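Local structure of DNA-(apurinic or apyrimidinic site) endonuclease 2 (6WCD) at residues 104-110 and 159-163; 112-118 and 153-157; 240-245 and 281-285; 271-275 and 300-305. The protein cleaves DNA at abasic sites as a weak endonuclease and degrades strands from their 3' ends during base excision repair and the response to oxidative DNA damage. All coordinates share one frame; numbering follows the deposited sequence.

Contact 1 of 4, residues 104-110 and 159-163; sequences QFLEEEL and RFYHL
The start of helix 107-114, with the loop leading into it, packs on helix 152-173 at the outside of the nuclease fold, and the contact centres on F105 beneath the guanidinium of R159. R159 bends at both chi2 (-68°) and chi3, which folds its end back over one face of the F105 ring. This is an off-centre cation-pi contact, with R159 CZ 4.2 Å from the centroid of the F105 ring. The same guanidinium grips E109 side-on and nearly coplanar: NE donates to E109 OE2 and NH2 to E109 OE1, each at 2.8 Å and each to a syn lone pair. R159 NH2 spends its second N-H on the backbone O of Q104 (2.9 Å), approaching from above that carbonyl plane. A leucine at R159 would probably leave the E109 carboxylate without its countercharge and uncover one face of F105.

One turn on, H162 NE2 donates an almost straight bond of 2.6 Å to Q104 OE1, which lies in the plane of the imidazole. The H162 and F105 rings meet rim to rim, their planes 21° apart. L163 CD1 lies over the opposite face of F105, L163 CB comes within 4.1 Å of F105 CZ, and L163 CD1 also meets L110 CD2 at 3.9 Å. L113, further along the first helix, touches both F105 and L163 and extends this apolar layer. With a polar rim of Q104, E109, R159 and H162 over buried F105, L110 and L163, the contact joins the loop and first turn of helix 107-114 to helix 152-173, on the outside of the DNase I-like alpha/beta sandwich.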
# COMPACT_ATOMS: atom_id res chain seq x y z
N GLN A 104 21.69 9.27 5.54
CA GLN A 104 22.22 8.95 4.21
C GLN A 104 21.48 9.65 3.09
O GLN A 104 21.91 9.56 1.94
CB GLN A 104 22.12 7.45 3.93
CG GLN A 104 22.85 6.55 4.88
CD GLN A 104 22.12 5.24 5.09
OE1 GLN A 104 20.90 5.15 4.89
NE2 GLN A 104 22.85 4.20 5.49
N PHE A 105 20.37 10.33 3.37
CA PHE A 105 19.59 11.04 2.36
C PHE A 105 19.66 12.57 2.52
O PHE A 105 19.27 13.11 3.57
CB PHE A 105 18.10 10.66 2.47
CG PHE A 105 17.79 9.19 2.35
CD1 PHE A 105 17.89 8.35 3.42
CD2 PHE A 105 17.25 8.68 1.15
CE1 PHE A 105 17.53 6.99 3.31
CE2 PHE A 105 16.94 7.36 1.03
CZ PHE A 105 17.05 6.52 2.09
N LEU A 106 20.02 13.29 1.44
CA LEU A 106 19.81 14.74 1.42
C LEU A 106 18.33 15.05 1.59
O LEU A 106 17.48 14.31 1.13
CB LEU A 106 20.27 15.35 0.08
CG LEU A 106 21.68 15.29 -0.50
CD1 LEU A 106 21.70 15.82 -1.96
CD2 LEU A 106 22.62 16.11 0.30
N GLU A 107 18.01 16.20 2.19
CA GLU A 107 16.61 16.64 2.24
C GLU A 107 16.01 16.75 0.86
O GLU A 107 14.83 16.41 0.66
CB GLU A 107 16.47 18.01 2.88
CG GLU A 107 17.20 18.23 4.12
CD GLU A 107 17.23 19.68 4.42
OE1 GLU A 107 16.20 20.39 4.27
OE2 GLU A 107 18.33 20.10 4.76
N GLU A 108 16.77 17.26 -0.10
CA GLU A 108 16.16 17.38 -1.41
C GLU A 108 15.87 16.01 -2.00
O GLU A 108 14.89 15.84 -2.72
CB GLU A 108 17.00 18.20 -2.33
CG GLU A 108 17.16 19.54 -1.71
CD GLU A 108 17.41 20.57 -2.71
OE1 GLU A 108 17.80 20.19 -3.84
OE2 GLU A 108 17.17 21.75 -2.36
N GLU A 109 16.68 15.01 -1.65
CA GLU A 109 16.32 13.65 -2.08
C GLU A 109 15.06 13.16 -1.37
O GLU A 109 14.20 12.46 -1.96
CB GLU A 109 17.48 12.70 -1.84
CG GLU A 109 17.19 11.34 -2.46
CD GLU A 109 18.22 10.30 -2.11
OE1 GLU A 109 19.15 10.56 -1.33
OE2 GLU A 109 17.98 9.15 -2.59
N LEU A 110 14.90 13.44 -0.07
CA LEU A 110 13.68 13.07 0.59
C LEU A 110 12.46 13.71 -0.09
O LEU A 110 11.41 13.06 -0.24
CB LEU A 110 13.71 13.46 2.06
CG LEU A 110 14.75 12.69 2.89
CD1 LEU A 110 14.71 13.23 4.32
CD2 LEU A 110 14.54 11.17 2.88
N ARG A 159 16.45 3.59 -3.79
CA ARG A 159 16.41 4.54 -2.66
C ARG A 159 15.05 4.60 -2.02
O ARG A 159 14.95 4.71 -0.79
CB ARG A 159 16.89 5.89 -3.14
CG ARG A 159 18.37 5.89 -3.57
CD ARG A 159 19.28 5.69 -2.42
NE ARG A 159 19.43 6.95 -1.70
CZ ARG A 159 20.33 7.15 -0.76
NH1 ARG A 159 21.06 6.13 -0.34
NH2 ARG A 159 20.48 8.37 -0.26
N PHE A 160 13.97 4.45 -2.80
CA PHE A 160 12.63 4.38 -2.23
C PHE A 160 12.47 3.17 -1.33
O PHE A 160 11.94 3.28 -0.24
CB PHE A 160 11.60 4.38 -3.35
CG PHE A 160 10.19 4.51 -2.90
CD1 PHE A 160 9.42 3.40 -2.60
CD2 PHE A 160 9.60 5.75 -2.78
CE1 PHE A 160 8.08 3.55 -2.17
CE2 PHE A 160 8.28 5.90 -2.35
CZ PHE A 160 7.54 4.80 -2.06
N TYR A 161 12.96 2.01 -1.79
CA TYR A 161 12.95 0.83 -0.95
C TYR A 161 13.72 1.05 0.35
O TYR A 161 13.24 0.63 1.41
CB TYR A 161 13.60 -0.32 -1.70
CG TYR A 161 12.79 -0.98 -2.80
CD1 TYR A 161 11.43 -0.96 -2.82
CD2 TYR A 161 13.45 -1.73 -3.75
CE1 TYR A 161 10.72 -1.66 -3.83
CE2 TYR A 161 12.75 -2.44 -4.75
CZ TYR A 161 11.38 -2.39 -4.75
OH TYR A 161 10.70 -3.15 -5.75
N HIS A 162 14.87 1.72 0.28
CA HIS A 162 15.65 1.93 1.50
C HIS A 162 14.91 2.87 2.43
O HIS A 162 14.86 2.63 3.65
CB HIS A 162 17.02 2.48 1.12
CG HIS A 162 17.96 2.64 2.27
ND1 HIS A 162 18.25 1.63 3.14
CD2 HIS A 162 18.72 3.70 2.64
CE1 HIS A 162 19.13 2.06 4.04
NE2 HIS A 162 19.42 3.32 3.76
N LEU A 163 14.28 3.90 1.89
CA LEU A 163 13.48 4.78 2.75
C LEU A 163 12.28 4.06 3.37
O LEU A 163 11.94 4.28 4.55
CB LEU A 163 13.01 6.00 1.93
CG LEU A 163 12.18 7.07 2.67
CD1 LEU A 163 13.05 7.65 3.74
CD2 LEU A 163 11.74 8.13 1.64

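Contact 2 of 4, residues 112-118 and 153-157; sequences SLDQEGR and RKTYK. With BU1 (1,4-butanediol), chain G.
E116 and R153 meet end-on, their flat groups nearly coplanar: R153 NH2 donates to E116 OE1 and R153 NH1 to E116 OE2, both at 2.9 Å and both to syn lone pairs. R118 takes hold of the same carboxylate from another side, its NE (2.9 Å) and NH1 both donating to E116 OE1. That one oxygen thus accepts three N-H groups, and the carboxylate holds the two arginines close together. A glutamine at E116 would probably leave R153 and R118 close together without the negative charge they share, and hold R153 less firmly.

Beside this network the Y156 ring is sandwiched. L113 CD2 sits over one face, 4.0 Å from the ring centroid, and R153 NH1 lies over the centre of the other. With chi1 at -177°, Y156 reaches out to the end of helix 107-114, where its OH donates to the backbone O of S112 at 2.8 Å.

Further out, R118 NH2 bonds to the backbone O of Y142, probably an active-site residue, and K157 NZ bonds to the O of N185. A salt-bridge network of E116, R118 and R153 here fastens the loop that follows helix 107-114 to helix 152-173, beside the probable catalytic centre of a DNase I-like nuclease.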
# COMPACT_ATOMS: atom_id res chain seq x y z
N SER A 112 12.17 14.51 -3.20
CA SER A 112 11.96 13.82 -4.47
C SER A 112 11.31 12.48 -4.28
O SER A 112 10.46 12.08 -5.08
CB SER A 112 13.27 13.62 -5.19
OG SER A 112 13.79 14.86 -5.58
N LEU A 113 11.71 11.74 -3.22
CA LEU A 113 11.16 10.42 -2.97
C LEU A 113 9.73 10.49 -2.51
O LEU A 113 9.00 9.51 -2.65
CB LEU A 113 12.04 9.69 -1.95
CG LEU A 113 13.39 9.26 -2.43
CD1 LEU A 113 14.35 8.91 -1.32
CD2 LEU A 113 13.22 8.08 -3.42
N ASP A 114 9.29 11.62 -1.91
CA ASP A 114 7.96 11.75 -1.37
C ASP A 114 6.98 12.56 -2.23
O ASP A 114 5.78 12.53 -1.96
CB ASP A 114 8.01 12.37 0.03
CG ASP A 114 8.01 11.33 1.11
OD1 ASP A 114 7.88 10.11 0.81
OD2 ASP A 114 8.11 11.76 2.28
N GLN A 115 7.44 13.16 -3.33
CA GLN A 115 6.57 14.07 -4.07
C GLN A 115 5.78 13.40 -5.18
O GLN A 115 5.14 14.11 -5.97
CB GLN A 115 7.40 15.22 -4.66
CG GLN A 115 8.31 14.78 -5.75
CD GLN A 115 9.14 15.92 -6.34
OE1 GLN A 115 9.06 17.07 -5.90
NE2 GLN A 115 9.96 15.59 -7.33
N GLU A 116 5.83 12.09 -5.34
CA GLU A 116 5.15 11.43 -6.44
C GLU A 116 3.89 10.68 -6.00
O GLU A 116 3.34 9.89 -6.76
CB GLU A 116 6.10 10.46 -7.16
CG GLU A 116 7.25 11.17 -7.82
CD GLU A 116 8.13 10.29 -8.72
OE1 GLU A 116 7.85 9.07 -8.92
OE2 GLU A 116 9.16 10.85 -9.22
N GLY A 117 3.40 10.96 -4.81
CA GLY A 117 2.15 10.34 -4.38
C GLY A 117 2.23 8.84 -4.20
O GLY A 117 1.32 8.12 -4.62
N ARG A 118 3.32 8.35 -3.63
CA ARG A 118 3.55 6.92 -3.57
C ARG A 118 3.38 6.27 -2.22
O ARG A 118 3.56 5.06 -2.09
CB ARG A 118 4.98 6.64 -4.06
CG ARG A 118 5.17 6.98 -5.53
CD ARG A 118 6.57 6.60 -6.03
NE ARG A 118 6.65 6.91 -7.44
CZ ARG A 118 6.09 6.22 -8.42
NH1 ARG A 118 6.12 6.65 -9.66
NH2 ARG A 118 5.55 5.05 -8.15
N ARG A 153 16.08 6.41 -12.73
CA ARG A 153 14.92 5.89 -12.07
C ARG A 153 15.16 4.53 -11.39
O ARG A 153 14.48 4.23 -10.43
CB ARG A 153 13.75 5.77 -13.08
CG ARG A 153 13.32 7.12 -13.62
CD ARG A 153 12.77 8.06 -12.52
NE ARG A 153 11.51 7.54 -11.98
CZ ARG A 153 10.77 8.16 -11.05
NH1 ARG A 153 11.19 9.30 -10.55
NH2 ARG A 153 9.62 7.62 -10.65
N LYS A 154 16.20 3.79 -11.85
CA LYS A 154 16.56 2.59 -11.11
C LYS A 154 17.11 2.95 -9.73
O LYS A 154 16.75 2.33 -8.74
CB LYS A 154 17.56 1.76 -11.89
CG LYS A 154 17.86 0.43 -11.24
CD LYS A 154 18.99 -0.30 -12.00
CE LYS A 154 19.41 -1.57 -11.28
NZ LYS A 154 20.40 -2.39 -12.05
N THR A 155 17.93 3.99 -9.70
CA THR A 155 18.44 4.47 -8.42
C THR A 155 17.33 4.98 -7.54
O THR A 155 17.23 4.63 -6.35
CB THR A 155 19.43 5.60 -8.66
OG1 THR A 155 20.46 5.17 -9.56
CG2 THR A 155 20.08 6.03 -7.37
N TYR A 156 16.40 5.73 -8.13
CA TYR A 156 15.24 6.21 -7.38
C TYR A 156 14.48 5.06 -6.73
O TYR A 156 14.09 5.13 -5.58
CB TYR A 156 14.36 7.03 -8.34
CG TYR A 156 13.13 7.68 -7.78
CD1 TYR A 156 13.21 8.91 -7.16
CD2 TYR A 156 11.90 7.11 -7.88
CE1 TYR A 156 12.09 9.50 -6.60
CE2 TYR A 156 10.75 7.70 -7.32
CZ TYR A 156 10.90 8.95 -6.73
OH TYR A 156 9.77 9.55 -6.17
N LYS A 157 14.25 3.98 -7.49
CA LYS A 157 13.49 2.85 -6.98
C LYS A 157 14.19 2.21 -5.76
O LYS A 157 13.54 1.91 -4.74
CB LYS A 157 13.31 1.83 -8.11
CG LYS A 157 12.49 0.60 -7.67
CD LYS A 157 12.42 -0.43 -8.81
CE LYS A 157 11.46 -1.55 -8.38
NZ LYS A 157 11.36 -2.63 -9.39
C1 BU1 G . 12.39 -5.50 -10.08
C2 BU1 G . 13.49 -5.24 -9.03
C3 BU1 G . 14.09 -3.83 -9.13
C4 BU1 G . 15.61 -3.88 -9.35
O5 BU1 G . 12.35 -6.87 -10.40
O6 BU1 G . 15.96 -2.85 -10.24

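Contact 3 of 4, residues 240-245 and 281-285; sequences YDSFRY and LVESE
V282 and Y245 form the centre of a largely apolar contact between two short helices, 242-246 and 279-285, each of which directly follows a strand of the larger sheet. V282 CG1 stands over one face of the Y245 ring in a CH-pi contact, 3.8 Å from the centroid and 19° off the ring normal. The same methyl lies at the edge of the Y240 ring, 4.2 Å from Y240 CD2, so one methyl touches the face of one tyrosine and the edge of another. Its chi1 of 174° places CG1 anti to the backbone N, which turns it toward both rings.

The polar ends meet at the outer side. Y240 OH donates a long bond of 3.3 Å to E283 OE2, on the anti side and out of the carboxylate plane, and has a weak further partner in R279 NH1. E283 CG packs 3.5 Å from Y245 OH. A water donates to the backbone O of E283 and also lies near the Y245 hydroxyl.

S242 OG bonds to the backbone O of I275 and to S289 OG, linking helix 242-246 to strands 269-278 and 286-291. L281, from the other helix, packs on F286 of strand 286-291 and on H177 and I179 of strand 177-181.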
# COMPACT_ATOMS: atom_id res chain seq x y z
N TYR A 240 6.89 -10.50 7.51
CA TYR A 240 6.53 -11.68 6.77
C TYR A 240 5.62 -11.29 5.59
O TYR A 240 4.73 -10.45 5.73
CB TYR A 240 5.75 -12.68 7.62
CG TYR A 240 6.50 -13.48 8.64
CD1 TYR A 240 7.87 -13.61 8.58
CD2 TYR A 240 5.80 -14.16 9.63
CE1 TYR A 240 8.54 -14.36 9.51
CE2 TYR A 240 6.46 -14.93 10.56
CZ TYR A 240 7.83 -15.03 10.50
OH TYR A 240 8.51 -15.78 11.42
N ASP A 241 5.82 -11.99 4.48
CA ASP A 241 4.92 -12.02 3.33
C ASP A 241 3.70 -12.86 3.70
O ASP A 241 3.77 -14.09 3.76
CB ASP A 241 5.69 -12.62 2.16
CG ASP A 241 4.91 -12.69 0.86
OD1 ASP A 241 3.68 -12.50 0.82
OD2 ASP A 241 5.57 -12.99 -0.17
N SER A 242 2.59 -12.21 4.02
CA SER A 242 1.50 -12.95 4.65
C SER A 242 0.92 -13.98 3.71
O SER A 242 0.47 -15.04 4.15
CB SER A 242 0.42 -11.98 5.16
OG SER A 242 -0.28 -11.27 4.12
N PHE A 243 0.81 -13.67 2.42
CA PHE A 243 0.29 -14.67 1.51
C PHE A 243 1.07 -15.97 1.62
O PHE A 243 0.49 -17.05 1.65
CB PHE A 243 0.34 -14.18 0.06
CG PHE A 243 -0.16 -15.19 -0.95
CD1 PHE A 243 -1.49 -15.57 -1.01
CD2 PHE A 243 0.71 -15.77 -1.85
CE1 PHE A 243 -1.91 -16.56 -1.88
CE2 PHE A 243 0.30 -16.71 -2.73
CZ PHE A 243 -1.01 -17.12 -2.76
N ARG A 244 2.41 -15.89 1.69
CA ARG A 244 3.20 -17.11 1.73
C ARG A 244 3.25 -17.74 3.11
O ARG A 244 3.55 -18.93 3.23
CB ARG A 244 4.62 -16.81 1.23
CG ARG A 244 4.67 -16.57 -0.23
CD ARG A 244 4.23 -17.77 -1.07
NE ARG A 244 4.28 -17.43 -2.49
CZ ARG A 244 3.68 -18.13 -3.45
NH1 ARG A 244 2.89 -19.15 -3.17
NH2 ARG A 244 3.80 -17.73 -4.70
N TYR A 245 2.93 -17.00 4.16
CA TYR A 245 2.78 -17.61 5.46
C TYR A 245 1.66 -18.64 5.42
O TYR A 245 1.76 -19.70 6.03
CB TYR A 245 2.48 -16.51 6.49
CG TYR A 245 2.43 -16.98 7.93
CD1 TYR A 245 1.23 -17.29 8.54
CD2 TYR A 245 3.59 -17.08 8.69
CE1 TYR A 245 1.17 -17.72 9.86
CE2 TYR A 245 3.53 -17.49 10.00
CZ TYR A 245 2.34 -17.82 10.57
OH TYR A 245 2.30 -18.24 11.88
N LEU A 281 2.46 -9.87 14.43
CA LEU A 281 1.13 -9.60 13.90
C LEU A 281 0.64 -10.73 13.03
O LEU A 281 -0.50 -11.19 13.18
CB LEU A 281 1.16 -8.30 13.10
CG LEU A 281 -0.18 -7.85 12.51
CD1 LEU A 281 -1.17 -7.42 13.63
CD2 LEU A 281 0.06 -6.73 11.46
N VAL A 282 1.45 -11.18 12.10
CA VAL A 282 1.02 -12.24 11.20
C VAL A 282 0.78 -13.54 11.98
O VAL A 282 -0.23 -14.21 11.77
CB VAL A 282 2.04 -12.42 10.06
CG1 VAL A 282 1.70 -13.62 9.16
CG2 VAL A 282 2.11 -11.18 9.25
N GLU A 283 1.69 -13.91 12.88
CA GLU A 283 1.58 -15.16 13.64
C GLU A 283 0.39 -15.14 14.58
O GLU A 283 -0.24 -16.18 14.79
CB GLU A 283 2.85 -15.41 14.43
CG GLU A 283 4.06 -15.73 13.59
CD GLU A 283 5.37 -15.80 14.40
OE1 GLU A 283 5.38 -15.39 15.58
OE2 GLU A 283 6.39 -16.26 13.85
N SER A 284 0.11 -14.01 15.21
CA SER A 284 -0.91 -14.00 16.27
C SER A 284 -2.25 -13.42 15.83
O SER A 284 -3.26 -13.76 16.48
CB SER A 284 -0.44 -13.21 17.48
OG SER A 284 0.73 -13.81 18.00
N GLU A 285 -2.32 -12.56 14.83
CA GLU A 285 -3.57 -11.91 14.50
C GLU A 285 -4.11 -12.23 13.12
O GLU A 285 -5.28 -11.97 12.88
CB GLU A 285 -3.43 -10.39 14.62
CG GLU A 285 -2.93 -9.93 16.04
CD GLU A 285 -3.86 -10.21 17.20
OE1 GLU A 285 -5.08 -10.29 16.97
OE2 GLU A 285 -3.38 -10.34 18.37
O HOH W 1 0.36 -18.55 13.29

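Contact 4 of 4, residues 271-275 and 300-305; sequences RIDYI and HCPVKA
D273 and H300 face each other across the two stacked sheets of the DNase I-like alpha/beta sandwich, with strand 269-278 in one sheet and strand 303-307 in the other. The short runs 273-275 and 303-305 point the same way, 6° apart, at an axis separation of 7.3 Å, so the contact is made by side chains between layers.

Its polar part is one hydrogen bond. H300 ND1 donates to D273 OD2 at 2.7 Å, almost straight, at the edge of the imidazole and on the syn lone pair of the oxygen. The carboxylate stands steeply to the ring, their planes 71° apart. T255 OG1 also bonds to D273 OD2 and helps position the carboxylate, whose bond to ND1 in turn helps fix the rotation of the imidazole. D273 is probably important for catalysis, and H300 is a predicted proton acceptor and magnesium ligand. Here its side chain lies about 5 Å from the bound magnesium ion, too far to coordinate it directly; N9 and E34 hold the ion, and D183 and D299 are close to the histidine, as expected for the metal-dependent centre of AP endonucleases.

The apolar contacts flank this bond. At the active-site end I272 CD1 approaches H300 CE1 at 3.6 Å, coming at about a right angle to the histidine side chain. Away from it, V303 and I275 fill the space between the sheets, V303 CG2 meeting I275 CG1 at 3.8 Å while V303 CG1 turns to the D273 backbone. Beyond them, I275 CD1 rests 3.6 Å from the backbone N of A305 and 3.8 Å from A305 CB.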
# COMPACT_ATOMS: atom_id res chain seq x y z
N ARG A 271 3.47 -12.09 -9.36
CA ARG A 271 2.93 -11.64 -8.06
C ARG A 271 3.82 -10.50 -7.54
O ARG A 271 4.98 -10.75 -7.16
CB ARG A 271 2.84 -12.76 -7.04
CG ARG A 271 2.08 -12.29 -5.75
CD ARG A 271 1.87 -13.42 -4.74
NE ARG A 271 3.14 -13.85 -4.19
CZ ARG A 271 3.62 -13.50 -3.01
NH1 ARG A 271 2.93 -12.75 -2.17
NH2 ARG A 271 4.84 -13.91 -2.68
N ILE A 272 3.31 -9.27 -7.57
CA ILE A 272 4.07 -8.09 -7.16
C ILE A 272 3.29 -7.24 -6.16
O ILE A 272 3.78 -6.15 -5.77
CB ILE A 272 4.53 -7.23 -8.36
CG1 ILE A 272 3.33 -6.80 -9.23
CG2 ILE A 272 5.63 -7.98 -9.15
CD1 ILE A 272 3.71 -5.76 -10.27
N ASP A 273 2.14 -7.70 -5.74
CA ASP A 273 1.30 -7.05 -4.73
C ASP A 273 1.29 -7.89 -3.47
O ASP A 273 1.02 -9.10 -3.50
CB ASP A 273 -0.08 -6.90 -5.32
CG ASP A 273 -0.06 -6.01 -6.57
OD1 ASP A 273 0.07 -4.74 -6.42
OD2 ASP A 273 -0.14 -6.52 -7.72
N TYR A 274 1.56 -7.25 -2.35
CA TYR A 274 1.82 -7.89 -1.10
C TYR A 274 1.05 -7.26 0.03
O TYR A 274 0.71 -6.08 0.02
CB TYR A 274 3.31 -7.77 -0.73
CG TYR A 274 4.29 -8.36 -1.68
CD1 TYR A 274 4.89 -9.56 -1.40
CD2 TYR A 274 4.72 -7.68 -2.79
CE1 TYR A 274 5.86 -10.10 -2.21
CE2 TYR A 274 5.65 -8.23 -3.63
CZ TYR A 274 6.24 -9.41 -3.33
OH TYR A 274 7.23 -9.98 -4.11
N ILE A 275 0.82 -8.10 1.08
CA ILE A 275 0.44 -7.63 2.41
C ILE A 275 1.50 -8.15 3.36
O ILE A 275 1.56 -9.34 3.68
CB ILE A 275 -0.98 -8.06 2.82
CG1 ILE A 275 -1.97 -7.48 1.82
CG2 ILE A 275 -1.24 -7.63 4.25
CD1 ILE A 275 -3.41 -7.98 2.00
N HIS A 300 -4.03 -5.25 -12.51
CA HIS A 300 -3.73 -6.05 -11.34
C HIS A 300 -5.04 -6.53 -10.75
O HIS A 300 -6.09 -5.88 -10.95
CB HIS A 300 -3.02 -5.26 -10.23
CG HIS A 300 -1.70 -4.67 -10.62
ND1 HIS A 300 -0.58 -4.89 -9.85
CD2 HIS A 300 -1.34 -3.78 -11.57
CE1 HIS A 300 0.44 -4.20 -10.35
NE2 HIS A 300 0.01 -3.53 -11.41
N CYS A 301 -4.97 -7.57 -9.95
CA CYS A 301 -6.10 -7.91 -9.09
C CYS A 301 -5.77 -7.61 -7.64
O CYS A 301 -4.61 -7.45 -7.28
CB CYS A 301 -6.52 -9.37 -9.24
SG CYS A 301 -5.38 -10.57 -8.60
N PRO A 302 -6.76 -7.51 -6.77
CA PRO A 302 -6.49 -7.23 -5.37
C PRO A 302 -5.89 -8.42 -4.62
O PRO A 302 -5.98 -9.59 -5.03
CB PRO A 302 -7.88 -6.94 -4.78
CG PRO A 302 -8.76 -6.71 -5.96
CD PRO A 302 -8.19 -7.58 -7.06
N VAL A 303 -5.33 -8.09 -3.46
CA VAL A 303 -4.97 -9.04 -2.42
C VAL A 303 -5.70 -8.64 -1.14
O VAL A 303 -6.06 -7.48 -0.94
CB VAL A 303 -3.46 -9.13 -2.21
CG1 VAL A 303 -2.79 -9.60 -3.50
CG2 VAL A 303 -2.85 -7.77 -1.86
N LYS A 304 -6.01 -9.63 -0.30
CA LYS A 304 -6.86 -9.39 0.86
C LYS A 304 -6.37 -10.20 2.05
O LYS A 304 -6.03 -11.38 1.91
CB LYS A 304 -8.31 -9.74 0.53
CG LYS A 304 -9.32 -9.46 1.62
CD LYS A 304 -10.76 -9.58 1.07
CE LYS A 304 -11.74 -9.26 2.13
NZ LYS A 304 -13.10 -9.35 1.46
N ALA A 305 -6.35 -9.58 3.22
CA ALA A 305 -6.04 -10.27 4.45
C ALA A 305 -7.21 -10.22 5.42
O ALA A 305 -7.99 -9.25 5.44
CB ALA A 305 -4.82 -9.70 5.13

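From the N terminus, contact 1 opens at residues 104-110 and contact 2 follows at 112-118. The chain then runs through strands 119-127 and 133-142 before 153-157 closes contact 2 and 159-163 closes contact 1, so contact 2 nests inside contact 1. Both join helices 107-114 and 152-173, and they touch through F160 and L163 on L113. Contacts 3 and 4 follow in series and cross each other: 240-245 and 271-275 open them, 281-285 closes contact 3 and 300-305 closes contact 4. They meet where D241 forms a salt bridge with R271. Contact 3 joins helices bordering the larger sheet, and contact 4 ties that sheet to the other.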